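Local coordinates for homoaconitase large subunit (Methanocaldococcus jannaschii, PDB 4KP2), which forms the large, iron-sulfur-binding part of a hydro-lyase that interconverts homocitrate, cis-homoaconitate and homoisocitrate, at residues D221-L226 with N325-D330; A232-G237 with T403-F408; K357-A362 with G366-F371. All coordinates share one frame; numbering follows the deposited sequence.

In the fold
All three contacts lie in an aconitase fold. Contacts 1 and 2 are partly buried, with centres about 10 Å from the centre of the chain. Both tie the region of helix 222-230 to loops that follow strands of one parallel sheet, 317-320 for contact 1 and 399-402 for contact 2. Mainly charged and polar side chains carry both, close to cysteines predicted to bind the [4Fe-4S] cluster. Asn325 of contact 1 touches Thr403 of contact 2. Contact 3 lies about 20 Å from the chain centre. It is buried, with apolar side chains and backbone bonds to Ala362 O, joins neighbouring helices and adjoins the second subunit. Leu328 of contact 1 packs on its Val358, Gln361 and Ile367.

Contact 1 of 3, residues D221-L226 with N325-D330; sequences DMDGRL and NGRLSD
Leu226 lies over one face of the Arg327 guanidinium. Its CB stands 3.9 Å above the guanidinium plane, toward the rim. Its CD2 comes within 3.5 Å of Arg327 NH1. The other residue that meets this arginine is Asp223, one helical turn earlier. Asp223 and Arg327 run past each other in opposite directions, with carboxylate and guanidinium planes 27° apart. The nearest arginine atom to Asp223 OD1 is CD, 3.3 Å away. The salt bridge from Asp223 OD1 to Arg327 NE is long, at 3.8 Å. The bend of the arginine at chi3 (-70°) turns the guanidinium beneath Leu226 instead of letting the chain run straight on. Arg327 NH1 is hydrogen-bonded to Cys323 O and Gln121 OE1, while the aspartate offers only a long salt bridge. The second carboxylate oxygen, Asp223 OD2, accepts a hydrogen bond of 3.0 Å from Ser329 OG. The hydroxyl meets it from above the carboxylate plane, 48° out of it. The two oxygens of Asp223 thus serve two different partners. Asp330 OD2 lies 4.0 Å from Arg327 NE, a long salt bridge, well out of the guanidinium plane, so it acts through charge alone. This extends the salt-bridge network to three residues. Both segments begin helices. Asp221 is the N-cap of helix 222-230, and its OD1 accepts a weak capping bond from Gly224 N; Arg327 is the N-cap of helix 328-338. The contact brings two helix starts together beside Cys323, a predicted ligand of the [4Fe-4S] cluster in this aconitase-family fold.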
loop_
_atom_site.group_PDB
_atom_site.type_symbol
_atom_site.label_atom_id
_atom_site.label_comp_id
_atom_site.label_asym_id
_atom_site.label_seq_id
_atom_site.Cartn_x
_atom_site.Cartn_y
_atom_site.Cartn_z
ATOM N N ASP A 221 5.080 29.335 -2.352
ATOM C CA ASP A 221 6.144 28.422 -2.735
ATOM C C ASP A 221 5.610 27.550 -3.863
ATOM O O ASP A 221 4.433 27.636 -4.209
ATOM C CB ASP A 221 6.584 27.564 -1.548
ATOM C CG ASP A 221 5.443 26.764 -0.947
ATOM O OD1 ASP A 221 4.275 27.181 -1.097
ATOM O OD2 ASP A 221 5.719 25.721 -0.317
ATOM N N MET A 222 6.464 26.711 -4.436
ATOM C CA MET A 222 6.050 25.879 -5.561
ATOM C C MET A 222 5.015 24.829 -5.164
ATOM O O MET A 222 4.248 24.362 -6.004
ATOM C CB MET A 222 7.256 25.223 -6.230
ATOM C CG MET A 222 8.100 26.191 -7.038
ATOM S SD MET A 222 7.193 26.948 -8.400
ATOM C CE MET A 222 6.819 25.513 -9.403
ATOM N N ASP A 223 4.990 24.470 -3.883
ATOM C CA ASP A 223 3.999 23.525 -3.373
ATOM C C ASP A 223 2.595 24.107 -3.485
ATOM O O ASP A 223 1.620 23.375 -3.655
ATOM C CB ASP A 223 4.299 23.151 -1.918
ATOM C CG ASP A 223 5.602 22.388 -1.768
ATOM O OD1 ASP A 223 6.088 21.832 -2.776
ATOM O OD2 ASP A 223 6.138 22.337 -0.640
ATOM N N GLY A 224 2.500 25.429 -3.390
ATOM C CA GLY A 224 1.226 26.111 -3.515
ATOM C C GLY A 224 0.848 26.355 -4.962
ATOM O O GLY A 224 -0.320 26.242 -5.339
ATOM N N ARG A 225 1.842 26.691 -5.779
ATOM C CA ARG A 225 1.612 26.966 -7.192
ATOM C C ARG A 225 1.233 25.699 -7.954
ATOM O O ARG A 225 0.467 25.750 -8.918
ATOM C CB ARG A 225 2.845 27.618 -7.818
ATOM C CG ARG A 225 3.185 28.970 -7.218
ATOM C CD ARG A 225 4.383 29.598 -7.901
ATOM N NE ARG A 225 4.705 30.899 -7.326
ATOM C CZ ARG A 225 5.696 31.676 -7.747
ATOM N NH1 ARG A 225 6.469 31.283 -8.751
ATOM N NH2 ARG A 225 5.916 32.847 -7.165
ATOM N N LEU A 226 1.773 24.568 -7.514
ATOM C CA LEU A 226 1.427 23.278 -8.098
ATOM C C LEU A 226 -0.040 22.950 -7.849
ATOM O O LEU A 226 -0.711 22.370 -8.702
ATOM C CB LEU A 226 2.311 22.171 -7.521
ATOM C CG LEU A 226 3.451 21.659 -8.404
ATOM C CD1 LEU A 226 4.382 22.790 -8.808
ATOM C CD2 LEU A 226 4.219 20.557 -7.691
ATOM N N ASN A 325 -2.072 17.451 -2.996
ATOM C CA ASN A 325 -1.547 17.585 -1.642
ATOM C C ASN A 325 -0.862 16.322 -1.131
ATOM O O ASN A 325 -1.316 15.711 -0.164
ATOM C CB ASN A 325 -2.662 17.992 -0.678
ATOM C CG ASN A 325 -3.175 19.393 -0.938
ATOM O OD1 ASN A 325 -4.376 19.606 -1.097
ATOM N ND2 ASN A 325 -2.264 20.359 -0.984
ATOM N N GLY A 326 0.235 15.940 -1.776
ATOM C CA GLY A 326 0.971 14.758 -1.372
ATOM C C GLY A 326 2.438 15.038 -1.121
ATOM O O GLY A 326 3.216 14.125 -0.845
ATOM N N ARG A 327 2.819 16.307 -1.215
ATOM C CA ARG A 327 4.209 16.699 -1.031
ATOM C C ARG A 327 4.589 16.778 0.444
ATOM O O ARG A 327 3.770 16.504 1.322
ATOM C CB ARG A 327 4.485 18.027 -1.740
ATOM C CG ARG A 327 4.527 17.904 -3.254
ATOM C CD ARG A 327 4.362 19.251 -3.929
ATOM N NE ARG A 327 3.001 19.765 -3.786
ATOM C CZ ARG A 327 2.001 19.463 -4.607
ATOM N NH1 ARG A 327 2.205 18.646 -5.631
ATOM N NH2 ARG A 327 0.795 19.975 -4.405
ATOM N N LEU A 328 5.839 17.151 0.705
ATOM C CA LEU A 328 6.380 17.180 2.059
ATOM C C LEU A 328 5.610 18.135 2.966
ATOM O O LEU A 328 5.262 17.786 4.095
ATOM C CB LEU A 328 7.856 17.584 2.028
ATOM C CG LEU A 328 8.833 16.790 2.899
ATOM C CD1 LEU A 328 10.165 17.516 2.990
ATOM C CD2 LEU A 328 8.264 16.536 4.285
ATOM N N SER A 329 5.355 19.340 2.466
ATOM C CA SER A 329 4.673 20.370 3.241
ATOM C C SER A 329 3.273 19.931 3.659
ATOM O O SER A 329 2.807 20.271 4.746
ATOM C CB SER A 329 4.595 21.670 2.440
ATOM O OG SER A 329 3.905 21.475 1.217
ATOM N N ASP A 330 2.611 19.173 2.793
ATOM C CA ASP A 330 1.268 18.683 3.075
ATOM C C ASP A 330 1.293 17.629 4.176
ATOM O O ASP A 330 0.421 17.601 5.046
ATOM C CB ASP A 330 0.629 18.111 1.807
ATOM C CG ASP A 330 0.573 19.119 0.677
ATOM O OD1 ASP A 330 -0.373 19.935 0.653
ATOM O OD2 ASP A 330 1.471 19.095 -0.191
#

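Contact 2 of 3, residues A232-G237 with T403-F408; sequences AIEMGG and TTNRNF
Glu234 points its carboxylate into the 403-408 loop and meets three residues there. It crosses Arg406 at about a right angle, with carboxylate and guanidinium planes 62° apart. Its contact is with the aliphatic part of the arginine: Glu234 OE2 lies 3.4 Å from Arg406 CD. The charged ends remain beyond salt-bridge range, with Glu234 OE2 and Arg406 NE 4.5 Å apart. The turn of the arginine at chi2 (79°) puts CD beside OE2, and the second bend, at chi3 (75°), carries NE and the guanidinium away from it. Toward Phe408 the approach is oblique. Glu234 OE1 and the ring atom CZ are 4.2 Å apart. The loops that meet here follow helix 222-230 and strand 399-402, the latter in a parallel sheet of the aconitase fold. They come together close to the predicted [4Fe-4S] site: Asn405 lies near Cys323 and Arg406 near Cys386. Asn405 presents both backbone and side chain to the glutamate. Asn405 O sits over the flat of the carboxylate, 3.3 Å from Glu234 CD. It and Glu234 OE1 are both acceptors, so no hydrogen bond forms. Asn405 CB is 3.9 Å from Glu234 OE2. That carboxylate oxygen has its partner elsewhere, in a hydrogen bond with His140 NE2. Replacing Glu234 with an alanine would probably open a gap against Asn405 O and Arg406 CD and deprive His140 of its acceptor. Asn405 ND2 turns to Asn230 OD1, in a hydrogen bond that ties this loop to the end of helix 222-230.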
loop_
_atom_site.group_PDB
_atom_site.type_symbol
_atom_site.label_atom_id
_atom_site.label_comp_id
_atom_site.label_asym_id
_atom_site.label_seq_id
_atom_site.Cartn_x
_atom_site.Cartn_y
_atom_site.Cartn_z
ATOM N N ALA A 232 -7.021 23.199 -12.429
ATOM C CA ALA A 232 -7.439 24.017 -13.561
ATOM C C ALA A 232 -8.508 23.310 -14.389
ATOM O O ALA A 232 -9.470 23.933 -14.839
ATOM C CB ALA A 232 -6.243 24.376 -14.428
ATOM N N ILE A 233 -8.332 22.007 -14.584
ATOM C CA ILE A 233 -9.269 21.208 -15.367
ATOM C C ILE A 233 -10.614 21.072 -14.650
ATOM O O ILE A 233 -11.655 20.899 -15.284
ATOM C CB ILE A 233 -8.685 19.810 -15.681
ATOM C CG1 ILE A 233 -9.611 19.025 -16.613
ATOM C CG2 ILE A 233 -8.420 19.032 -14.401
ATOM C CD1 ILE A 233 -9.892 19.729 -17.920
ATOM N N GLU A 234 -10.587 21.175 -13.324
ATOM C CA GLU A 234 -11.798 21.049 -12.521
ATOM C C GLU A 234 -12.738 22.229 -12.742
ATOM O O GLU A 234 -13.918 22.168 -12.402
ATOM C CB GLU A 234 -11.445 20.924 -11.038
ATOM C CG GLU A 234 -10.433 19.829 -10.736
ATOM C CD GLU A 234 -10.932 18.447 -11.116
ATOM O OE1 GLU A 234 -12.160 18.222 -11.081
ATOM O OE2 GLU A 234 -10.093 17.584 -11.450
ATOM N N MET A 235 -12.202 23.303 -13.310
ATOM C CA MET A 235 -12.999 24.471 -13.658
ATOM C C MET A 235 -13.284 24.494 -15.154
ATOM O O MET A 235 -13.821 25.468 -15.681
ATOM C CB MET A 235 -12.278 25.754 -13.242
ATOM C CG MET A 235 -12.157 25.924 -11.740
ATOM S SD MET A 235 -11.131 27.331 -11.274
ATOM C CE MET A 235 -9.536 26.799 -11.886
ATOM N N GLY A 236 -12.920 23.411 -15.833
ATOM C CA GLY A 236 -13.112 23.305 -17.267
ATOM C C GLY A 236 -11.932 23.859 -18.039
ATOM O O GLY A 236 -11.872 23.746 -19.263
ATOM N N GLY A 237 -10.989 24.456 -17.316
ATOM C CA GLY A 237 -9.833 25.090 -17.921
ATOM C C GLY A 237 -8.970 24.151 -18.740
ATOM O O GLY A 237 -8.752 23.000 -18.360
ATOM N N THR A 403 -7.872 14.723 -0.093
ATOM C CA THR A 403 -7.088 15.879 -0.505
ATOM C C THR A 403 -6.902 15.865 -2.017
ATOM O O THR A 403 -6.080 16.603 -2.558
ATOM C CB THR A 403 -5.707 15.904 0.172
ATOM O OG1 THR A 403 -4.975 14.728 -0.190
ATOM C CG2 THR A 403 -5.856 15.961 1.683
ATOM N N THR A 404 -7.673 15.017 -2.690
ATOM C CA THR A 404 -7.629 14.916 -4.144
ATOM C C THR A 404 -8.346 16.085 -4.813
ATOM O O THR A 404 -8.689 17.073 -4.165
ATOM C CB THR A 404 -8.253 13.599 -4.644
ATOM O OG1 THR A 404 -9.527 13.402 -4.018
ATOM C CG2 THR A 404 -7.348 12.422 -4.321
ATOM N N ASN A 405 -8.578 15.956 -6.115
ATOM C CA ASN A 405 -9.198 17.025 -6.889
ATOM C C ASN A 405 -10.541 16.638 -7.503
ATOM O O ASN A 405 -11.274 17.499 -7.991
ATOM C CB ASN A 405 -8.239 17.518 -7.975
ATOM C CG ASN A 405 -7.527 16.382 -8.682
ATOM O OD1 ASN A 405 -8.060 15.281 -8.808
ATOM N ND2 ASN A 405 -6.310 16.645 -9.140
ATOM N N ARG A 406 -10.859 15.347 -7.479
ATOM C CA ARG A 406 -12.136 14.873 -8.002
ATOM C C ARG A 406 -13.165 14.675 -6.893
ATOM O O ARG A 406 -12.819 14.335 -5.761
ATOM C CB ARG A 406 -11.961 13.583 -8.802
ATOM C CG ARG A 406 -11.879 13.798 -10.305
ATOM C CD ARG A 406 -10.503 14.277 -10.730
ATOM N NE ARG A 406 -9.527 13.192 -10.713
ATOM C CZ ARG A 406 -9.313 12.368 -11.734
ATOM N NH1 ARG A 406 -10.007 12.507 -12.856
ATOM N NH2 ARG A 406 -8.405 11.407 -11.634
ATOM N N ASN A 407 -14.432 14.880 -7.232
ATOM C CA ASN A 407 -15.503 14.875 -6.246
ATOM C C ASN A 407 -16.759 14.198 -6.787
ATOM O O ASN A 407 -17.795 14.150 -6.123
ATOM C CB ASN A 407 -15.816 16.314 -5.829
ATOM C CG ASN A 407 -16.672 16.390 -4.586
ATOM O OD1 ASN A 407 -16.766 15.427 -3.827
ATOM N ND2 ASN A 407 -17.304 17.537 -4.371
ATOM N N PHE A 408 -16.649 13.658 -7.995
ATOM C CA PHE A 408 -17.800 13.134 -8.725
ATOM C C PHE A 408 -18.464 11.926 -8.065
ATOM O O PHE A 408 -17.840 11.196 -7.294
ATOM C CB PHE A 408 -17.398 12.816 -10.164
ATOM C CG PHE A 408 -16.766 13.975 -10.878
ATOM C CD1 PHE A 408 -17.261 15.258 -10.715
ATOM C CD2 PHE A 408 -15.665 13.787 -11.695
ATOM C CE1 PHE A 408 -16.680 16.329 -11.365
ATOM C CE2 PHE A 408 -15.077 14.853 -12.346
ATOM C CZ PHE A 408 -15.584 16.126 -12.181
#

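Contact 3 of 3, residues K357-A362 with G366-F371; sequences KVFLQA and GIIDIF
Ala362 packs against Ile367 and Ile368 where helix 356-363 ends and helix 367-374 begins. These are two consecutive helices set nearly at right angles, the first ending in a Schellman motif at Gly366. The short helix axes run at 84° to each other, with a closest approach of 9.9 Å. Gly366 serves twice: its positive phi ends the first helix, and it is the N-cap of the second. The tight part is at the bend. Ala362 CB lies 3.6 Å from Ile368 CD1 and 4.1 Å from Ile367 CB, so the small methyl sits against both isoleucines. Phe359 adds its ring edge. Its first torsion (-162°) sets CG opposite the backbone N, which carries the ring edge to Ile368 although the CB points away; CE1 reaches Ile368 CG1 at 3.5 Å. Away from the bend the helices diverge. Lys357 is partly exposed and forms a salt bridge with Glu255. Leu360 faces the second subunit, where Val372 packs on it and on Phe359, and Leu363 of that subunit packs on Ile368. Ala362 O accepts from Ile367 N at 2.8 Å, nearly along the C=O axis, and weakly from Ile368 N at 3.5 Å.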
loop_
_atom_site.group_PDB
_atom_site.type_symbol
_atom_site.label_atom_id
_atom_site.label_comp_id
_atom_site.label_asym_id
_atom_site.label_seq_id
_atom_site.Cartn_x
_atom_site.Cartn_y
_atom_site.Cartn_z
ATOM N N LYS A 357 11.083 10.479 -3.381
ATOM C CA LYS A 357 11.936 11.459 -2.721
ATOM C C LYS A 357 11.218 12.058 -1.520
ATOM O O LYS A 357 11.803 12.207 -0.448
ATOM C CB LYS A 357 12.339 12.563 -3.697
ATOM C CG LYS A 357 13.242 13.620 -3.088
ATOM C CD LYS A 357 13.543 14.726 -4.083
ATOM C CE LYS A 357 14.276 14.190 -5.300
ATOM N NZ LYS A 357 14.552 15.263 -6.293
ATOM N N VAL A 358 9.946 12.395 -1.710
ATOM C CA VAL A 358 9.117 12.935 -0.638
ATOM C C VAL A 358 8.978 11.921 0.493
ATOM O O VAL A 358 9.030 12.277 1.670
ATOM C CB VAL A 358 7.718 13.325 -1.157
ATOM C CG1 VAL A 358 6.822 13.773 -0.011
ATOM C CG2 VAL A 358 7.832 14.416 -2.210
ATOM N N PHE A 359 8.813 10.655 0.119
ATOM C CA PHE A 359 8.707 9.561 1.078
ATOM C C PHE A 359 9.954 9.508 1.958
ATOM O O PHE A 359 9.858 9.475 3.184
ATOM C CB PHE A 359 8.541 8.232 0.333
ATOM C CG PHE A 359 8.002 7.111 1.182
ATOM C CD1 PHE A 359 7.722 7.298 2.526
ATOM C CD2 PHE A 359 7.778 5.860 0.628
ATOM C CE1 PHE A 359 7.231 6.263 3.299
ATOM C CE2 PHE A 359 7.286 4.821 1.394
ATOM C CZ PHE A 359 7.012 5.023 2.732
ATOM N N LEU A 360 11.119 9.512 1.319
ATOM C CA LEU A 360 12.391 9.371 2.019
ATOM C C LEU A 360 12.667 10.501 3.007
ATOM O O LEU A 360 13.027 10.252 4.160
ATOM C CB LEU A 360 13.539 9.260 1.015
ATOM C CG LEU A 360 13.630 7.929 0.273
ATOM C CD1 LEU A 360 14.737 7.963 -0.767
ATOM C CD2 LEU A 360 13.859 6.804 1.267
ATOM N N GLN A 361 12.498 11.740 2.558
ATOM C CA GLN A 361 12.788 12.893 3.403
ATOM C C GLN A 361 11.740 13.083 4.495
ATOM O O GLN A 361 11.952 13.840 5.442
ATOM C CB GLN A 361 12.934 14.161 2.558
ATOM C CG GLN A 361 11.718 14.497 1.717
ATOM C CD GLN A 361 12.012 15.575 0.693
ATOM O OE1 GLN A 361 13.151 16.022 0.556
ATOM N NE2 GLN A 361 10.984 15.998 -0.033
ATOM N N ALA A 362 10.611 12.395 4.360
ATOM C CA ALA A 362 9.586 12.411 5.396
ATOM C C ALA A 362 9.800 11.246 6.358
ATOM O O ALA A 362 9.266 11.237 7.468
ATOM C CB ALA A 362 8.201 12.352 4.780
ATOM N N GLY A 366 10.768 11.572 10.418
ATOM C CA GLY A 366 9.912 10.880 11.365
ATOM C C GLY A 366 8.442 11.212 11.192
ATOM O O GLY A 366 7.645 11.037 12.112
ATOM N N ILE A 367 8.085 11.691 10.005
ATOM C CA ILE A 367 6.704 12.058 9.710
ATOM C C ILE A 367 5.832 10.821 9.506
ATOM O O ILE A 367 4.681 10.781 9.941
ATOM C CB ILE A 367 6.624 12.973 8.473
ATOM C CG1 ILE A 367 7.445 14.243 8.705
ATOM C CG2 ILE A 367 5.181 13.330 8.155
ATOM C CD1 ILE A 367 7.336 15.252 7.589
ATOM N N ILE A 368 6.392 9.811 8.849
ATOM C CA ILE A 368 5.684 8.554 8.618
ATOM C C ILE A 368 5.361 7.860 9.939
ATOM O O ILE A 368 4.266 7.320 10.118
ATOM C CB ILE A 368 6.489 7.607 7.697
ATOM C CG1 ILE A 368 6.172 7.892 6.229
ATOM C CG2 ILE A 368 6.179 6.150 7.999
ATOM C CD1 ILE A 368 6.774 9.167 5.703
ATOM N N ASP A 369 6.318 7.896 10.865
ATOM C CA ASP A 369 6.151 7.288 12.182
ATOM C C ASP A 369 4.902 7.815 12.881
ATOM O O ASP A 369 4.137 7.048 13.461
ATOM C CB ASP A 369 7.382 7.546 13.054
ATOM C CG ASP A 369 8.653 6.993 12.445
ATOM O OD1 ASP A 369 8.776 7.019 11.202
ATOM O OD2 ASP A 369 9.529 6.534 13.209
ATOM N N ILE A 370 4.701 9.126 12.809
ATOM C CA ILE A 370 3.535 9.763 13.409
ATOM C C ILE A 370 2.242 9.248 12.782
ATOM O O ILE A 370 1.243 9.043 13.472
ATOM C CB ILE A 370 3.602 11.295 13.263
ATOM C CG1 ILE A 370 4.909 11.828 13.856
ATOM C CG2 ILE A 370 2.406 11.952 13.931
ATOM C CD1 ILE A 370 5.068 13.323 13.734
ATOM N N PHE A 371 2.271 9.038 11.470
ATOM C CA PHE A 371 1.119 8.506 10.752
ATOM C C PHE A 371 0.794 7.089 11.208
ATOM O O PHE A 371 -0.354 6.777 11.525
ATOM C CB PHE A 371 1.369 8.522 9.243
ATOM C CG PHE A 371 1.384 9.898 8.645
ATOM C CD1 PHE A 371 0.517 10.876 9.103
ATOM C CD2 PHE A 371 2.267 10.215 7.626
ATOM C CE1 PHE A 371 0.526 12.144 8.555
ATOM C CE2 PHE A 371 2.282 11.482 7.073
ATOM C CZ PHE A 371 1.412 12.448 7.538
#